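Uncharacterized Thioredoxin-like protein (Aeropyrum pernix, PDB 3HA9) is of unknown function but has a thioredoxin-like fold with a CxxC disulfide, and may act as an oxidoreductase or antioxidant protein. Local coordinates at residues A[41-46]-A[102-107]; A[53-58]-A[132-137]; A[61-66]-A[108-113]. All blocks are in the same frame, centred on the assembly; numbering follows the deposited sequence.

In the fold
All three contacts gather round helix 52-65, which starts at the disulfide-bonded Cys49-Cys52 pair. Contacts 1 and 2, whose centres lie about 9 Å apart, share the central sheet: the Leu42 N to Val135 O distance of 2.8 Å fits a hydrogen bond between neighbouring antiparallel strands. Trp43 of contact 1 joins them further, its NE1 lying 3.5 Å from Met55 CG and facing Asp132, both of contact 2. Contact 3, centred about 11 Å from each of the others, lies farther down the helix, away from the disulfide. There Trp113 CZ3 comes within 4.0 Å of Trp43 CZ3, so the two indoles connect contacts 1 and 3.

Contact 1: residues A[41-46]-A[102-107]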
loop_
_atom_site.group_PDB
_atom_site.type_symbol
_atom_site.label_atom_id
_atom_site.label_comp_id
_atom_site.label_asym_id
_atom_site.label_seq_id
_atom_site.Cartn_x
_atom_site.Cartn_y
_atom_site.Cartn_z
ATOM N N ILE A 41 3.439 3.487 -4.722
ATOM C CA ILE A 41 3.618 3.391 -3.280
ATOM C C ILE A 41 2.383 2.768 -2.626
ATOM O O ILE A 41 1.298 3.347 -2.684
ATOM C CB ILE A 41 3.917 4.793 -2.648
ATOM C CG1 ILE A 41 5.145 5.431 -3.325
ATOM C CG2 ILE A 41 4.046 4.662 -1.113
ATOM C CD1 ILE A 41 5.563 6.779 -2.745
ATOM N N LEU A 42 2.552 1.584 -2.022
ATOM C CA LEU A 42 1.489 0.966 -1.238
ATOM C C LEU A 42 1.651 1.442 0.196
ATOM O O LEU A 42 2.689 1.219 0.810
ATOM C CB LEU A 42 1.557 -0.572 -1.300
ATOM C CG LEU A 42 1.587 -1.214 -2.685
ATOM C CD1 LEU A 42 1.457 -2.746 -2.536
ATOM C CD2 LEU A 42 0.456 -0.680 -3.545
ATOM N N TRP A 43 0.649 2.143 0.714
ATOM C CA TRP A 43 0.744 2.663 2.064
ATOM C C TRP A 43 -0.288 1.944 2.930
ATOM O O TRP A 43 -1.488 2.191 2.786
ATOM C CB TRP A 43 0.477 4.167 2.058
ATOM C CG TRP A 43 0.523 4.764 3.444
ATOM C CD1 TRP A 43 1.275 4.331 4.500
ATOM C CD2 TRP A 43 -0.218 5.886 3.906
ATOM N NE1 TRP A 43 1.039 5.115 5.602
ATOM C CE2 TRP A 43 0.126 6.081 5.265
ATOM C CE3 TRP A 43 -1.163 6.738 3.314
ATOM C CZ2 TRP A 43 -0.433 7.110 6.049
ATOM C CZ3 TRP A 43 -1.724 7.781 4.103
ATOM C CH2 TRP A 43 -1.342 7.954 5.453
ATOM N N PHE A 44 0.198 1.061 3.814
ATOM C CA PHE A 44 -0.683 0.287 4.706
ATOM C C PHE A 44 -0.896 1.103 5.957
ATOM O O PHE A 44 0.070 1.471 6.621
ATOM C CB PHE A 44 -0.029 -1.053 5.047
ATOM C CG PHE A 44 0.044 -1.991 3.872
ATOM C CD1 PHE A 44 -0.974 -2.934 3.676
ATOM C CD2 PHE A 44 1.095 -1.906 2.936
ATOM C CE1 PHE A 44 -0.937 -3.803 2.582
ATOM C CE2 PHE A 44 1.143 -2.774 1.828
ATOM C CZ PHE A 44 0.142 -3.702 1.645
ATOM N N MET A 45 -2.159 1.408 6.252
ATOM C CA MET A 45 -2.466 2.393 7.298
ATOM C C MET A 45 -3.804 2.116 7.977
ATOM O O MET A 45 -4.476 1.133 7.660
ATOM C CB MET A 45 -2.367 3.832 6.743
ATOM C CG MET A 45 -3.095 4.099 5.398
ATOM S SD MET A 45 -4.908 4.038 5.447
ATOM C CE MET A 45 -5.237 5.568 6.294
ATOM N N ALA A 46 -4.152 2.971 8.934
ATOM C CA ALA A 46 -5.448 2.931 9.625
ATOM C C ALA A 46 -5.794 4.360 9.960
ATOM O O ALA A 46 -4.890 5.183 10.194
ATOM C CB ALA A 46 -5.349 2.079 10.907
ATOM N N ARG A 102 -12.298 7.663 4.423
ATOM C CA ARG A 102 -12.468 8.806 3.511
ATOM C C ARG A 102 -12.170 10.131 4.169
ATOM O O ARG A 102 -11.502 10.983 3.571
ATOM C CB ARG A 102 -13.889 8.837 2.942
ATOM C CG ARG A 102 -14.141 7.761 1.911
ATOM C CD ARG A 102 -15.555 7.882 1.325
ATOM N NE ARG A 102 -15.991 6.684 0.596
ATOM C CZ ARG A 102 -15.627 6.359 -0.644
ATOM N NH1 ARG A 102 -14.792 7.120 -1.339
ATOM N NH2 ARG A 102 -16.120 5.266 -1.210
ATOM N N LYS A 103 -12.657 10.289 5.400
ATOM C CA LYS A 103 -12.479 11.530 6.131
ATOM C C LYS A 103 -11.004 11.794 6.439
ATOM O O LYS A 103 -10.549 12.926 6.352
ATOM C CB LYS A 103 -13.314 11.517 7.424
ATOM C CG LYS A 103 -13.227 12.791 8.262
ATOM C CD LYS A 103 -13.756 13.977 7.497
ATOM C CE LYS A 103 -14.201 15.099 8.404
ATOM N NZ LYS A 103 -15.166 15.947 7.675
ATOM N N PHE A 104 -10.282 10.739 6.798
ATOM C CA PHE A 104 -8.851 10.850 7.073
ATOM C C PHE A 104 -8.127 11.318 5.824
ATOM O O PHE A 104 -7.317 12.273 5.860
ATOM C CB PHE A 104 -8.277 9.512 7.578
ATOM C CG PHE A 104 -6.798 9.528 7.744
ATOM C CD1 PHE A 104 -6.226 9.924 8.946
ATOM C CD2 PHE A 104 -5.957 9.188 6.675
ATOM C CE1 PHE A 104 -4.824 9.970 9.088
ATOM C CE2 PHE A 104 -4.562 9.235 6.812
ATOM C CZ PHE A 104 -3.999 9.624 8.025
ATOM N N ILE A 105 -8.415 10.667 4.701
ATOM C CA ILE A 105 -7.766 11.029 3.441
ATOM C C ILE A 105 -8.172 12.434 2.972
ATOM O O ILE A 105 -7.321 13.191 2.455
ATOM C CB ILE A 105 -8.000 9.940 2.341
ATOM C CG1 ILE A 105 -7.404 8.603 2.794
ATOM C CG2 ILE A 105 -7.441 10.394 0.963
ATOM C CD1 ILE A 105 -5.850 8.589 2.950
ATOM N N ALA A 106 -9.430 12.816 3.191
ATOM C CA ALA A 106 -9.868 14.176 2.825
ATOM C C ALA A 106 -9.159 15.223 3.677
ATOM O O ALA A 106 -8.773 16.285 3.164
ATOM C CB ALA A 106 -11.370 14.321 2.956
ATOM N N ASN A 107 -8.986 14.918 4.961
ATOM C CA ASN A 107 -8.342 15.846 5.895
ATOM C C ASN A 107 -6.848 16.000 5.692
ATOM O O ASN A 107 -6.314 17.117 5.828
ATOM C CB ASN A 107 -8.560 15.403 7.351
ATOM C CG ASN A 107 -9.886 15.853 7.913
ATOM O OD1 ASN A 107 -10.411 15.236 8.857
ATOM N ND2 ASN A 107 -10.435 16.922 7.365
#
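Trp43 and Phe104 meet ring to ring between strand 39-45 and helix 98-108. The two side chains reach toward each other from opposite directions, and Trp43 CH2, on the six-membered ring of the indole, comes to 3.7 Å from Phe104 CE2, at the edge of the phenyl ring and near its plane. Both residues hold CG anti to the backbone N (chi1 178° for Trp43, 174° for Phe104), extended postures that let aromatic groups bridge segment axes 12.9 Å apart.

The aliphatic contacts lie beside this pair. Met45 folds back on itself, and its CE methyl ends 3.7 Å from Phe104 CD2. Met45 CG crosses one face of the Trp43 ring, 3.6 Å above the plane and over the centre, so the methionine packs against both aromatic groups. Ile105 sends CD1 to 4.4 Å from Trp43 CZ3, a looser touch, while the same methyl lies in plane at the edge of the Phe104 ring.

The interface is apolar and buried; the indole's one polar atom, NE1, is satisfied by a hydrogen bond to Asp132 OD1. Cys52 touches both Trp43 and Met45, placing this cluster against the start of the helix that carries the CxxC, a motif consistent with a redox role. Helices packed on the central strand of a mixed sheet are the layout of the thioredoxin fold.

Contact 2: residues A[53-58]-A[132-137]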
loop_
_atom_site.group_PDB
_atom_site.type_symbol
_atom_site.label_atom_id
_atom_site.label_comp_id
_atom_site.label_asym_id
_atom_site.label_seq_id
_atom_site.Cartn_x
_atom_site.Cartn_y
_atom_site.Cartn_z
ATOM N N VAL A 53 -0.822 10.585 10.186
ATOM C CA VAL A 53 -1.042 11.983 9.816
ATOM C C VAL A 53 0.242 12.590 9.233
ATOM O O VAL A 53 0.201 13.281 8.188
ATOM C CB VAL A 53 -1.595 12.817 11.009
ATOM C CG1 VAL A 53 -1.702 14.294 10.643
ATOM C CG2 VAL A 53 -2.977 12.270 11.428
ATOM N N TYR A 54 1.368 12.355 9.910
ATOM C CA TYR A 54 2.654 12.825 9.392
ATOM C C TYR A 54 3.003 12.115 8.071
ATOM O O TYR A 54 3.474 12.753 7.121
ATOM C CB TYR A 54 3.790 12.663 10.424
ATOM C CG TYR A 54 5.143 12.975 9.828
ATOM C CD1 TYR A 54 5.464 14.278 9.441
ATOM C CD2 TYR A 54 6.091 11.966 9.609
ATOM C CE1 TYR A 54 6.695 14.574 8.861
ATOM C CE2 TYR A 54 7.324 12.256 9.035
ATOM C CZ TYR A 54 7.620 13.564 8.667
ATOM O OH TYR A 54 8.835 13.876 8.095
ATOM N N MET A 55 2.801 10.795 8.005
ATOM C CA MET A 55 3.064 10.098 6.729
ATOM C C MET A 55 2.224 10.676 5.588
ATOM O O MET A 55 2.703 10.815 4.464
ATOM C CB MET A 55 2.844 8.567 6.840
ATOM C CG MET A 55 3.295 7.791 5.581
ATOM S SD MET A 55 5.015 8.053 5.021
ATOM C CE MET A 55 5.843 7.476 6.453
ATOM N N ALA A 56 0.968 11.021 5.869
ATOM C CA ALA A 56 0.110 11.579 4.825
ATOM C C ALA A 56 0.698 12.902 4.323
ATOM O O ALA A 56 0.723 13.169 3.122
ATOM C CB ALA A 56 -1.321 11.775 5.338
ATOM N N ASP A 57 1.215 13.688 5.259
ATOM C CA ASP A 57 1.895 14.952 4.932
ATOM C C ASP A 57 3.039 14.727 3.929
ATOM O O ASP A 57 3.118 15.416 2.906
ATOM C CB ASP A 57 2.356 15.635 6.225
ATOM C CG ASP A 57 3.151 16.920 5.975
ATOM O OD1 ASP A 57 2.568 18.017 6.116
ATOM O OD2 ASP A 57 4.363 16.834 5.655
ATOM N N LEU A 58 3.868 13.716 4.189
ATOM C CA LEU A 58 4.989 13.388 3.304
ATOM C C LEU A 58 4.564 12.942 1.919
ATOM O O LEU A 58 5.115 13.405 0.925
ATOM C CB LEU A 58 5.899 12.332 3.928
ATOM C CG LEU A 58 6.611 12.716 5.212
ATOM C CD1 LEU A 58 7.747 11.727 5.471
ATOM C CD2 LEU A 58 7.160 14.148 5.103
ATOM N N ASP A 132 1.563 1.721 9.854
ATOM C CA ASP A 132 2.074 2.830 9.041
ATOM C C ASP A 132 3.275 2.273 8.293
ATOM O O ASP A 132 4.433 2.497 8.660
ATOM C CB ASP A 132 2.423 4.050 9.914
ATOM C CG ASP A 132 2.761 5.303 9.102
ATOM O OD1 ASP A 132 2.857 5.223 7.861
ATOM O OD2 ASP A 132 2.992 6.381 9.720
ATOM N N TYR A 133 2.986 1.539 7.226
ATOM C CA TYR A 133 4.004 0.730 6.565
ATOM C C TYR A 133 3.957 1.018 5.086
ATOM O O TYR A 133 2.886 1.112 4.506
ATOM C CB TYR A 133 3.726 -0.767 6.841
ATOM C CG TYR A 133 4.803 -1.726 6.345
ATOM C CD1 TYR A 133 5.907 -2.039 7.145
ATOM C CD2 TYR A 133 4.691 -2.340 5.090
ATOM C CE1 TYR A 133 6.879 -2.922 6.695
ATOM C CE2 TYR A 133 5.681 -3.223 4.618
ATOM C CZ TYR A 133 6.760 -3.508 5.438
ATOM O OH TYR A 133 7.739 -4.364 4.998
ATOM N N ILE A 134 5.135 1.143 4.481
ATOM C CA ILE A 134 5.273 1.608 3.105
ATOM C C ILE A 134 5.957 0.527 2.271
ATOM O O ILE A 134 6.969 -0.037 2.697
ATOM C CB ILE A 134 6.130 2.918 3.089
ATOM C CG1 ILE A 134 5.322 4.110 3.637
ATOM C CG2 ILE A 134 6.720 3.206 1.694
ATOM C CD1 ILE A 134 4.272 4.649 2.670
ATOM N N VAL A 135 5.373 0.190 1.122
ATOM C CA VAL A 135 6.074 -0.597 0.085
ATOM C C VAL A 135 6.180 0.252 -1.184
ATOM O O VAL A 135 5.163 0.706 -1.720
ATOM C CB VAL A 135 5.330 -1.912 -0.239
ATOM C CG1 VAL A 135 6.108 -2.739 -1.291
ATOM C CG2 VAL A 135 5.141 -2.724 1.026
ATOM N N ILE A 136 7.403 0.460 -1.671
ATOM C CA ILE A 136 7.596 1.187 -2.936
ATOM C C ILE A 136 8.067 0.207 -4.003
ATOM O O ILE A 136 9.035 -0.523 -3.776
ATOM C CB ILE A 136 8.614 2.329 -2.799
ATOM C CG1 ILE A 136 8.185 3.270 -1.671
ATOM C CG2 ILE A 136 8.746 3.092 -4.136
ATOM C CD1 ILE A 136 9.222 4.340 -1.324
ATOM N N MET A 137 7.356 0.180 -5.132
ATOM C CA MET A 137 7.660 -0.724 -6.247
ATOM C C MET A 137 7.749 0.056 -7.559
ATOM O O MET A 137 7.128 1.106 -7.702
ATOM C CB MET A 137 6.547 -1.767 -6.408
ATOM C CG MET A 137 6.680 -3.020 -5.562
ATOM S SD MET A 137 5.140 -4.026 -5.578
ATOM C CE MET A 137 4.221 -3.151 -6.684
#
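Asp132, just before Tyr133, lays its carboxylate against the side chain of Met55. OD1 lies 3.5 Å from Met55 CG and the same distance from Met55 CB, while OD2 is 3.6 Å from Met55 CB, so both oxygens rest on methionine carbons. This is van der Waals contact; the polar needs of the buried carboxylate are met by other residues, OD1 by Trp43 and OD2 by the hydroxyl of Ser51. With a bond at each oxygen, the rotation of the group is probably fixed. Asp132 also touches Cys49 of the disulfide, which places the acid beside the CxxC.

Tyr133 turns to the far side of the sheet, where it packs on Ala146 and Thr148. Ile134 faces the helix again, and its CG1 lies 4.2 Å from Met55 SD. The helix backbone sets Met55 CB beside the acid, chi1 (-172°, CG anti to the backbone N) lays CG along the carboxylate, and the bend at chi2 (54°) turns SD to Ile134; a further bend at chi3 leaves Met55 CE 4.0 Å from Asp132 OD1. Farther along the strand, Ile136 passes beyond Met55 and packs instead on Leu155 and Val158 of helix 152-161.

Strand 133-138 runs between strands 39-45 and 143-148, antiparallel to both. Helix 52-65, which starts at the CxxC, covers through Met55 the sheet face that carries Ile134 and Ile136, the core layout of a thioredoxin-like domain. Trp43 packs against both Met55 and Ile134, and helix 152-161 continues the cover, meeting Leu58 of helix 52-65 and Ile136 of the strand.

Contact 3: residues A[61-66]-A[108-113]; sequences RLTEKY and YGDPSW
Thr63 holds OG1 anti to its carbonyl carbon (chi1 -67°), and Trp113 places CG likewise; these torsions bring the threonine hydroxyl to the indole nitrogen. Trp113 NE1 donates to Thr63 OG1 at 3.2 Å, with an N-H...O angle of 157° and the oxygen only 15° out of the ring plane, at the edge. The same hydroxyl is also bonded to Leu59 O, one turn back in the helix.

Thr63 CG2 fills in beside this bond, 4.1 Å from Ser112 OG and 4.4 Å from Asp110 CG. In the loop, Asp110 OD2 accepts from Ser112 N at 3.0 Å, forming an Asx turn, and from Ser112 OG at 2.9 Å on the other face of the carboxylate plane. A type I turn from Asp110 to Trp113 carries the chain round, and Asp110 CB lies 3.3 Å above the plane of the indole, toward its rim.

With Trp113 replaced by an alanine, Thr63 OG1 is likely to lose its indole donor, and a gap would probably open where the ring packs on Leu59 of helix 52-65 and Val71 of strand 69-75.

One directed N-H...O bond thus ties loop to helix, with only loose contacts of the Thr63 methyl beside it. Because Leu59 O can only accept, the hydroxyl gives its proton there while taking the indole N-H; held as donor and acceptor at once, its orientation is probably fixed.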
loop_
_atom_site.group_PDB
_atom_site.type_symbol
_atom_site.label_atom_id
_atom_site.label_comp_id
_atom_site.label_asym_id
_atom_site.label_seq_id
_atom_site.Cartn_x
_atom_site.Cartn_y
_atom_site.Cartn_z
ATOM N N ARG A 61 3.326 15.818 -0.357
ATOM C CA ARG A 61 4.399 16.610 -0.930
ATOM C C ARG A 61 5.090 15.844 -2.035
ATOM O O ARG A 61 5.389 16.418 -3.079
ATOM C CB ARG A 61 5.389 17.033 0.154
ATOM C CG ARG A 61 4.802 18.093 1.063
ATOM C CD ARG A 61 5.335 17.972 2.471
ATOM N NE ARG A 61 6.744 18.339 2.544
ATOM C CZ ARG A 61 7.457 18.304 3.662
ATOM N NH1 ARG A 61 6.892 17.926 4.801
ATOM N NH2 ARG A 61 8.733 18.642 3.636
ATOM N N LEU A 62 5.310 14.542 -1.831
ATOM C CA LEU A 62 5.984 13.740 -2.852
ATOM C C LEU A 62 5.112 13.597 -4.099
ATOM O O LEU A 62 5.620 13.630 -5.221
ATOM C CB LEU A 62 6.405 12.377 -2.287
ATOM C CG LEU A 62 7.536 12.488 -1.255
ATOM C CD1 LEU A 62 7.629 11.241 -0.398
ATOM C CD2 LEU A 62 8.863 12.768 -1.944
ATOM N N THR A 63 3.799 13.470 -3.890
ATOM C CA THR A 63 2.826 13.433 -4.985
ATOM C C THR A 63 2.889 14.707 -5.826
ATOM O O THR A 63 2.902 14.646 -7.066
ATOM C CB THR A 63 1.389 13.239 -4.445
ATOM O OG1 THR A 63 1.278 11.933 -3.870
ATOM C CG2 THR A 63 0.355 13.379 -5.564
ATOM N N GLU A 64 2.925 15.852 -5.147
ATOM C CA GLU A 64 2.976 17.152 -5.827
ATOM C C GLU A 64 4.305 17.343 -6.560
ATOM O O GLU A 64 4.329 17.877 -7.678
ATOM C CB GLU A 64 2.728 18.297 -4.844
ATOM C CG GLU A 64 1.983 19.500 -5.460
ATOM C CD GLU A 64 2.871 20.703 -5.733
ATOM O OE1 GLU A 64 3.771 20.629 -6.599
ATOM O OE2 GLU A 64 2.652 21.750 -5.092
ATOM N N LYS A 65 5.393 16.887 -5.939
ATOM C CA LYS A 65 6.748 17.012 -6.505
ATOM C C LYS A 65 7.007 16.065 -7.685
ATOM O O LYS A 65 7.594 16.476 -8.700
ATOM C CB LYS A 65 7.802 16.796 -5.405
ATOM C CG LYS A 65 9.250 17.040 -5.829
ATOM C CD LYS A 65 10.204 16.937 -4.634
ATOM C CE LYS A 65 11.642 17.237 -5.051
ATOM N NZ LYS A 65 12.579 17.284 -3.889
ATOM N N TYR A 66 6.574 14.809 -7.550
ATOM C CA TYR A 66 6.807 13.785 -8.574
ATOM C C TYR A 66 5.513 13.249 -9.170
ATOM O O TYR A 66 4.835 12.416 -8.554
ATOM C CB TYR A 66 7.602 12.612 -7.996
ATOM C CG TYR A 66 8.940 12.999 -7.416
ATOM C CD1 TYR A 66 10.038 13.231 -8.248
ATOM C CD2 TYR A 66 9.117 13.128 -6.041
ATOM C CE1 TYR A 66 11.273 13.591 -7.720
ATOM C CE2 TYR A 66 10.356 13.479 -5.503
ATOM C CZ TYR A 66 11.424 13.710 -6.347
ATOM O OH TYR A 66 12.650 14.064 -5.828
ATOM N N TYR A 108 -6.156 14.897 5.414
ATOM C CA TYR A 108 -4.683 14.907 5.465
ATOM C C TYR A 108 -3.984 14.451 4.205
ATOM O O TYR A 108 -2.802 14.736 4.000
ATOM C CB TYR A 108 -4.185 14.065 6.640
ATOM C CG TYR A 108 -4.806 14.458 7.953
ATOM C CD1 TYR A 108 -4.527 15.692 8.531
ATOM C CD2 TYR A 108 -5.667 13.588 8.630
ATOM C CE1 TYR A 108 -5.091 16.064 9.741
ATOM C CE2 TYR A 108 -6.238 13.956 9.840
ATOM C CZ TYR A 108 -5.949 15.204 10.382
ATOM O OH TYR A 108 -6.483 15.585 11.590
ATOM N N GLY A 109 -4.712 13.731 3.361
ATOM C CA GLY A 109 -4.121 13.126 2.163
ATOM C C GLY A 109 -4.515 13.852 0.893
ATOM O O GLY A 109 -4.741 15.073 0.906
ATOM N N ASP A 110 -4.576 13.107 -0.213
ATOM C CA ASP A 110 -4.703 13.718 -1.557
ATOM C C ASP A 110 -5.809 13.072 -2.372
ATOM O O ASP A 110 -6.003 11.834 -2.312
ATOM C CB ASP A 110 -3.359 13.697 -2.314
ATOM C CG ASP A 110 -3.355 14.593 -3.562
ATOM O OD1 ASP A 110 -2.835 15.728 -3.456
ATOM O OD2 ASP A 110 -3.884 14.173 -4.625
ATOM N N PRO A 111 -6.557 13.909 -3.129
ATOM C CA PRO A 111 -7.737 13.436 -3.858
ATOM C C PRO A 111 -7.432 12.500 -5.029
ATOM O O PRO A 111 -8.297 11.716 -5.422
ATOM C CB PRO A 111 -8.417 14.731 -4.338
ATOM C CG PRO A 111 -7.479 15.867 -3.993
ATOM C CD PRO A 111 -6.592 15.370 -2.908
ATOM N N SER A 112 -6.218 12.578 -5.563
ATOM C CA SER A 112 -5.803 11.727 -6.663
ATOM C C SER A 112 -5.491 10.275 -6.246
ATOM O O SER A 112 -5.398 9.398 -7.104
ATOM C CB SER A 112 -4.595 12.330 -7.400
ATOM O OG SER A 112 -3.394 12.139 -6.670
ATOM N N TRP A 113 -5.325 10.015 -4.950
ATOM C CA TRP A 113 -4.913 8.675 -4.491
ATOM C C TRP A 113 -5.977 7.614 -4.659
ATOM O O TRP A 113 -7.156 7.873 -4.491
ATOM C CB TRP A 113 -4.519 8.702 -3.017
ATOM C CG TRP A 113 -3.376 9.559 -2.696
ATOM C CD1 TRP A 113 -2.517 10.167 -3.578
ATOM C CD2 TRP A 113 -2.912 9.895 -1.393
ATOM N NE1 TRP A 113 -1.558 10.871 -2.896
ATOM C CE2 TRP A 113 -1.771 10.718 -1.553
ATOM C CE3 TRP A 113 -3.353 9.587 -0.090
ATOM C CZ2 TRP A 113 -1.072 11.241 -0.475
ATOM C CZ3 TRP A 113 -2.644 10.112 0.993
ATOM C CH2 TRP A 113 -1.517 10.924 0.792
#